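Local coordinates for 5' nucleotidase family protein (Staphylococcus aureus subsp. aureus, PDB 4Q7F) that belongs to the 5'-nucleotidase family, pairing a metal-binding calcineurin-like phosphoesterase domain with a C-terminal domain of the 5'-nucleotidase type, at residues 203-208 with 242-247; 246-251 with 261-266. All blocks are in the same frame, centred on the assembly; numbering follows the deposited sequence.

Contact 1: 203-208 with 242-247. With MG (magnesium ion), chain B.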
loop_
_atom_site.group_PDB
_atom_site.type_symbol
_atom_site.label_atom_id
_atom_site.label_comp_id
_atom_site.label_asym_id
_atom_site.label_seq_id
_atom_site.Cartn_x
_atom_site.Cartn_y
_atom_site.Cartn_z
ATOM N N VAL A 203 -13.980 10.957 17.269
ATOM C CA VAL A 203 -12.732 10.674 16.604
ATOM C C VAL A 203 -12.990 9.617 15.554
ATOM O O VAL A 203 -13.477 8.531 15.861
ATOM C CB VAL A 203 -11.687 10.109 17.598
ATOM C CG1 VAL A 203 -10.372 9.765 16.900
ATOM C CG2 VAL A 203 -11.448 11.083 18.738
ATOM N N VAL A 204 -12.699 9.959 14.305
ATOM C CA VAL A 204 -12.831 9.036 13.209
ATOM C C VAL A 204 -11.443 8.541 12.811
ATOM O O VAL A 204 -10.554 9.363 12.516
ATOM C CB VAL A 204 -13.457 9.710 11.969
ATOM C CG1 VAL A 204 -13.470 8.728 10.812
ATOM C CG2 VAL A 204 -14.864 10.205 12.271
ATOM N N CYS A 205 -11.240 7.226 12.823
ATOM C CA CYS A 205 -9.971 6.642 12.369
ATOM C C CYS A 205 -10.281 5.881 11.098
ATOM O O CYS A 205 -10.803 4.766 11.123
ATOM C CB CYS A 205 -9.319 5.721 13.384
ATOM S SG CYS A 205 -8.816 6.534 14.906
ATOM N N TYR A 206 -9.945 6.509 9.982
ATOM C CA TYR A 206 -10.231 5.986 8.667
ATOM C C TYR A 206 -8.982 5.570 7.937
ATOM O O TYR A 206 -8.108 6.395 7.696
ATOM C CB TYR A 206 -10.946 7.098 7.898
ATOM C CG TYR A 206 -11.216 6.859 6.427
ATOM C CD1 TYR A 206 -11.780 5.669 5.971
ATOM C CD2 TYR A 206 -11.004 7.878 5.506
ATOM C CE1 TYR A 206 -12.072 5.491 4.624
ATOM C CE2 TYR A 206 -11.287 7.710 4.170
ATOM C CZ TYR A 206 -11.822 6.519 3.731
ATOM O OH TYR A 206 -12.100 6.380 2.397
ATOM N N HIS A 207 -8.859 4.282 7.621
ATOM C CA HIS A 207 -7.745 3.867 6.837
ATOM C C HIS A 207 -8.124 4.157 5.382
ATOM O O HIS A 207 -8.590 3.288 4.684
ATOM C CB HIS A 207 -7.394 2.412 6.968
ATOM C CG HIS A 207 -6.139 2.089 6.237
ATOM N ND1 HIS A 207 -4.903 2.238 6.810
ATOM C CD2 HIS A 207 -5.918 1.766 4.942
ATOM C CE1 HIS A 207 -3.971 1.945 5.927
ATOM N NE2 HIS A 207 -4.559 1.661 4.786
ATOM N N GLY A 208 -7.963 5.414 4.996
ATOM C CA GLY A 208 -8.277 5.898 3.671
ATOM C C GLY A 208 -7.834 7.349 3.692
ATOM O O GLY A 208 -7.444 7.870 4.766
ATOM N N ILE A 242 -11.683 14.966 15.653
ATOM C CA ILE A 242 -10.413 14.457 15.152
ATOM C C ILE A 242 -10.684 13.488 14.005
ATOM O O ILE A 242 -11.505 12.561 14.132
ATOM C CB ILE A 242 -9.594 13.752 16.254
ATOM C CG1 ILE A 242 -9.417 14.670 17.478
ATOM C CG2 ILE A 242 -8.235 13.336 15.729
ATOM C CD1 ILE A 242 -8.609 14.047 18.601
ATOM N N PHE A 243 -9.996 13.707 12.890
ATOM C CA PHE A 243 -10.177 12.891 11.683
ATOM C C PHE A 243 -8.810 12.319 11.323
ATOM O O PHE A 243 -7.948 13.016 10.750
ATOM C CB PHE A 243 -10.761 13.740 10.552
ATOM C CG PHE A 243 -11.359 12.937 9.421
ATOM C CD1 PHE A 243 -12.620 12.364 9.553
ATOM C CD2 PHE A 243 -10.693 12.784 8.221
ATOM C CE1 PHE A 243 -13.184 11.632 8.515
ATOM C CE2 PHE A 243 -11.249 12.048 7.186
ATOM C CZ PHE A 243 -12.496 11.470 7.330
ATOM N N ILE A 244 -8.608 11.063 11.719
ATOM C CA ILE A 244 -7.368 10.336 11.495
ATOM C C ILE A 244 -7.491 9.567 10.198
ATOM O O ILE A 244 -8.489 8.876 9.973
ATOM C CB ILE A 244 -7.052 9.427 12.718
ATOM C CG1 ILE A 244 -6.587 10.321 13.865
ATOM C CG2 ILE A 244 -5.986 8.373 12.414
ATOM C CD1 ILE A 244 -6.361 9.603 15.201
ATOM N N THR A 245 -6.489 9.730 9.335
ATOM C CA THR A 245 -6.465 9.095 8.028
ATOM C C THR A 245 -5.140 8.381 7.741
ATOM O O THR A 245 -4.190 8.474 8.503
ATOM C CB THR A 245 -6.745 10.125 6.915
ATOM O OG1 THR A 245 -5.713 11.113 6.877
ATOM C CG2 THR A 245 -8.074 10.777 7.126
ATOM N N GLY A 246 -5.085 7.667 6.622
ATOM C CA GLY A 246 -3.883 6.921 6.236
ATOM C C GLY A 246 -4.014 6.523 4.784
ATOM O O GLY A 246 -4.595 7.274 3.988
ATOM N N HIS A 247 -3.457 5.356 4.440
ATOM C CA HIS A 247 -3.581 4.740 3.116
ATOM C C HIS A 247 -2.832 5.376 1.972
ATOM O O HIS A 247 -2.256 4.662 1.146
ATOM C CB HIS A 247 -5.071 4.627 2.732
ATOM C CG HIS A 247 -5.320 3.967 1.417
ATOM N ND1 HIS A 247 -4.986 2.653 1.174
ATOM C CD2 HIS A 247 -5.907 4.419 0.282
ATOM C CE1 HIS A 247 -5.344 2.327 -0.049
ATOM N NE2 HIS A 247 -5.904 3.381 -0.614
HETATM MG MG MG B . -3.555 1.077 2.503
HETATM O O HOH W 1 -1.736 1.979 1.383
#

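Contact 2: 246-251 with 261-266. With MG (magnesium ion), chain B; MN (manganese (II) ion), chain C.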
loop_
_atom_site.group_PDB
_atom_site.type_symbol
_atom_site.label_atom_id
_atom_site.label_comp_id
_atom_site.label_asym_id
_atom_site.label_seq_id
_atom_site.Cartn_x
_atom_site.Cartn_y
_atom_site.Cartn_z
ATOM N N GLY A 246 -5.085 7.667 6.622
ATOM C CA GLY A 246 -3.883 6.921 6.236
ATOM C C GLY A 246 -4.014 6.523 4.784
ATOM O O GLY A 246 -4.595 7.274 3.988
ATOM N N HIS A 247 -3.457 5.356 4.440
ATOM C CA HIS A 247 -3.581 4.740 3.116
ATOM C C HIS A 247 -2.832 5.376 1.972
ATOM O O HIS A 247 -2.256 4.662 1.146
ATOM C CB HIS A 247 -5.071 4.627 2.732
ATOM C CG HIS A 247 -5.320 3.967 1.417
ATOM N ND1 HIS A 247 -4.986 2.653 1.174
ATOM C CD2 HIS A 247 -5.907 4.419 0.282
ATOM C CE1 HIS A 247 -5.344 2.327 -0.049
ATOM N NE2 HIS A 247 -5.904 3.381 -0.614
ATOM N N GLN A 248 -2.868 6.704 1.893
ATOM C CA GLN A 248 -2.197 7.404 0.823
ATOM C C GLN A 248 -0.736 7.698 1.145
ATOM O O GLN A 248 -0.008 8.129 0.260
ATOM C CB GLN A 248 -2.943 8.693 0.492
ATOM C CG GLN A 248 -4.338 8.488 -0.102
ATOM C CD GLN A 248 -5.055 9.824 -0.309
ATOM O OE1 GLN A 248 -5.034 10.683 0.570
ATOM N NE2 GLN A 248 -5.670 10.005 -1.467
ATOM N N HIS A 249 -0.309 7.479 2.406
ATOM C CA HIS A 249 1.083 7.710 2.812
ATOM C C HIS A 249 1.491 9.187 2.726
ATOM O O HIS A 249 2.672 9.519 2.557
ATOM C CB HIS A 249 2.027 6.883 1.962
ATOM C CG HIS A 249 1.782 5.415 2.031
ATOM N ND1 HIS A 249 2.641 4.499 1.473
ATOM C CD2 HIS A 249 0.832 4.698 2.670
ATOM C CE1 HIS A 249 2.191 3.279 1.707
ATOM N NE2 HIS A 249 1.119 3.372 2.465
ATOM N N ARG A 250 0.517 10.072 2.820
ATOM C CA ARG A 250 0.778 11.497 2.786
ATOM C C ARG A 250 1.012 12.018 4.205
ATOM O O ARG A 250 0.649 11.349 5.179
ATOM C CB ARG A 250 -0.418 12.197 2.184
ATOM C CG ARG A 250 -0.699 11.752 0.760
ATOM C CD ARG A 250 -2.084 12.158 0.333
ATOM N NE ARG A 250 -2.172 13.594 0.147
ATOM C CZ ARG A 250 -3.268 14.232 -0.246
ATOM N NH1 ARG A 250 -4.399 13.567 -0.444
ATOM N NH2 ARG A 250 -3.241 15.548 -0.403
ATOM N N GLN A 251 1.633 13.206 4.296
ATOM C CA GLN A 251 1.927 13.850 5.571
ATOM C C GLN A 251 1.058 15.084 5.698
ATOM O O GLN A 251 1.296 16.112 5.041
ATOM C CB GLN A 251 3.415 14.138 5.695
ATOM C CG GLN A 251 4.194 12.833 5.599
ATOM C CD GLN A 251 5.611 12.931 6.073
ATOM O OE1 GLN A 251 6.126 14.017 6.311
ATOM N NE2 GLN A 251 6.257 11.777 6.225
ATOM N N VAL A 261 -7.261 17.372 11.471
ATOM C CA VAL A 261 -7.042 16.369 10.416
ATOM C C VAL A 261 -5.583 15.906 10.384
ATOM O O VAL A 261 -4.654 16.728 10.321
ATOM C CB VAL A 261 -7.409 16.931 9.039
ATOM C CG1 VAL A 261 -7.304 15.842 7.982
ATOM C CG2 VAL A 261 -8.799 17.556 9.076
ATOM N N ILE A 262 -5.401 14.586 10.412
ATOM C CA ILE A 262 -4.097 13.958 10.419
ATOM C C ILE A 262 -3.913 12.809 9.425
ATOM O O ILE A 262 -4.809 11.955 9.242
ATOM C CB ILE A 262 -3.845 13.297 11.790
ATOM C CG1 ILE A 262 -3.648 14.342 12.879
ATOM C CG2 ILE A 262 -2.626 12.378 11.729
ATOM C CD1 ILE A 262 -2.284 15.010 12.881
ATOM N N GLN A 263 -2.740 12.791 8.793
ATOM C CA GLN A 263 -2.309 11.667 7.964
ATOM C C GLN A 263 -0.819 11.590 8.295
ATOM O O GLN A 263 -0.054 12.528 8.006
ATOM C CB GLN A 263 -2.593 11.815 6.461
ATOM C CG GLN A 263 -2.474 10.432 5.799
ATOM C CD GLN A 263 -3.013 10.334 4.393
ATOM O OE1 GLN A 263 -2.343 9.811 3.503
ATOM N NE2 GLN A 263 -4.234 10.801 4.187
ATOM N N PRO A 264 -0.405 10.504 8.970
ATOM C CA PRO A 264 0.949 10.412 9.438
ATOM C C PRO A 264 1.932 9.623 8.584
ATOM O O PRO A 264 2.707 8.821 9.115
ATOM C CB PRO A 264 0.762 9.773 10.808
ATOM C CG PRO A 264 -0.416 8.890 10.645
ATOM C CD PRO A 264 -1.219 9.393 9.488
ATOM N N GLY A 265 1.904 9.821 7.275
ATOM C CA GLY A 265 2.869 9.175 6.414
ATOM C C GLY A 265 2.892 7.645 6.449
ATOM O O GLY A 265 1.840 6.973 6.434
ATOM N N THR A 266 4.098 7.102 6.470
ATOM C CA THR A 266 4.274 5.670 6.403
ATOM C C THR A 266 5.640 5.276 6.928
ATOM O O THR A 266 6.570 6.083 6.962
ATOM C CB THR A 266 4.154 5.194 4.911
ATOM O OG1 THR A 266 4.245 3.759 4.821
ATOM C CG2 THR A 266 5.250 5.833 4.044
HETATM MG MG MG B . -3.555 1.077 2.503
HETATM MN MN MN C . -0.279 1.566 3.065
HETATM O O HOH W 1 -1.736 1.979 1.383
HETATM O O HOH W 2 -0.717 7.097 5.484
HETATM O O HOH W 3 6.151 8.825 5.587
HETATM O O HOH W 4 0.340 0.580 0.920
#

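Contact 1: 203-208 with 242-247
Val204 sits between two backbone partners on the neighbouring strand: its N donates to Ile242 O, and its O takes the N-H of Ile244 at 2.7 Å. One step on, Tyr206 N reaches Ile244 O, completing the parallel ladder between strands 203-207 and 242-244, which run 13° apart. Past the ladder, Gly246 N still donates to Gly208 O at 3.0 Å.

Apolar side chains pack on both faces of the sheet. Val203 and Ile242 lie side by side, CG2 against CB, and next to them Cys205 SG meets Ile244 CD1 at 3.9 Å. On the other face Val204 CB and CG1 rest against the CD1-CE1 side of Phe243, and helix 229-236 covers Phe243 and Tyr206. Gly208 CA lies over one face of the Tyr206 ring, toward its rim. That helix is the crossover of a beta-alpha-beta unit whose two strands are these neighbours, and the metal site of the calcineurin-like phosphoesterase fold lies at their C-terminal ends.

There His207 and His247 converge on the magnesium ion, which lies in the plane of each ring. His207 NE2 binds it at 2.6 Å and His247 ND1 at 2.5 Å, the ring planes being turned 66° apart. With CG anti to the backbone N (chi1 -174°), His207 extends past the end of its strand, and His247 N comes over one face of its ring, toward the rim. Second-shell bonds fix both rings: His207 ND1 to Asn70 O, His247 NE2 to Glu226 OE1. Asp72 and Asn109 supply the remaining protein ligands.

Contact 2: 246-251 with 261-266
Gly265 N donates to Arg250 O at 2.9 Å, and beside it Gln251 and Pro264 form an antiparallel, non-hydrogen-bonded pair. Gln263 reaches into loop 246-250: a first torsion of -164° and an extended chain carry its amide there, and OE1 accepts the N-H of Arg250 at 3.0 Å. The same oxygen lies against Gln248 CB and Arg250 CB, each 3.3 Å away, while Gln263 NE2 is bonded to Thr245 OG1, so both amide ends are held. The loop connects strand 242-244 to strand 251-256, passing the C-terminal end of strand 259-264, between them in the sheet, and carries the GHxH motif of calcineurin-like phosphoesterases, Gly246-His249. His249 NE2 binds the manganese ion at 2.4 Å. Thr266 covers one face of that ring in a CH-pi contact, CB 3.9 Å from the centroid, and its OG1, hydrogen-bonded to Asp27 O, also lies over the ring. Two waters bridge the segments: one donates to Gly265 O and weakly accepts from His249 N, the other accepts from Gln251 NE2 and Thr266 N. Arg250 NH1 donates to Gln248 OE1 at 3.1 Å, from above the amide plane; that oxygen also accepts from Phe210 N.

In the fold
Contacts 1 and 2 have centres about 9 Å apart and share Gly246 and His247, so the chain leaves the strand pair of contact 1 directly into the loop of contact 2. Strands 242-244 and 259-264 are also neighbours in the sheet: Phe243 O lies 3.0 Å from Ile262 N and Thr245 OG1 2.7 Å from Ile262 O, both probable hydrogen bonds. Contact 1 brings two histidines to magnesium and contact 2 adds one for manganese; a single water, 2.3 Å from each ion, bridges the metals and donates to His247 O. Asp72 binds both ions as well. His247 touches the bound (2R,3S,5R)-5-(6-amino-9H-purin-9-yl)-tetrahydro-2-(hydroxymethyl)furan-3-ol, and the nearest atoms of the His249 side chain and this ligand are about 5 Å apart.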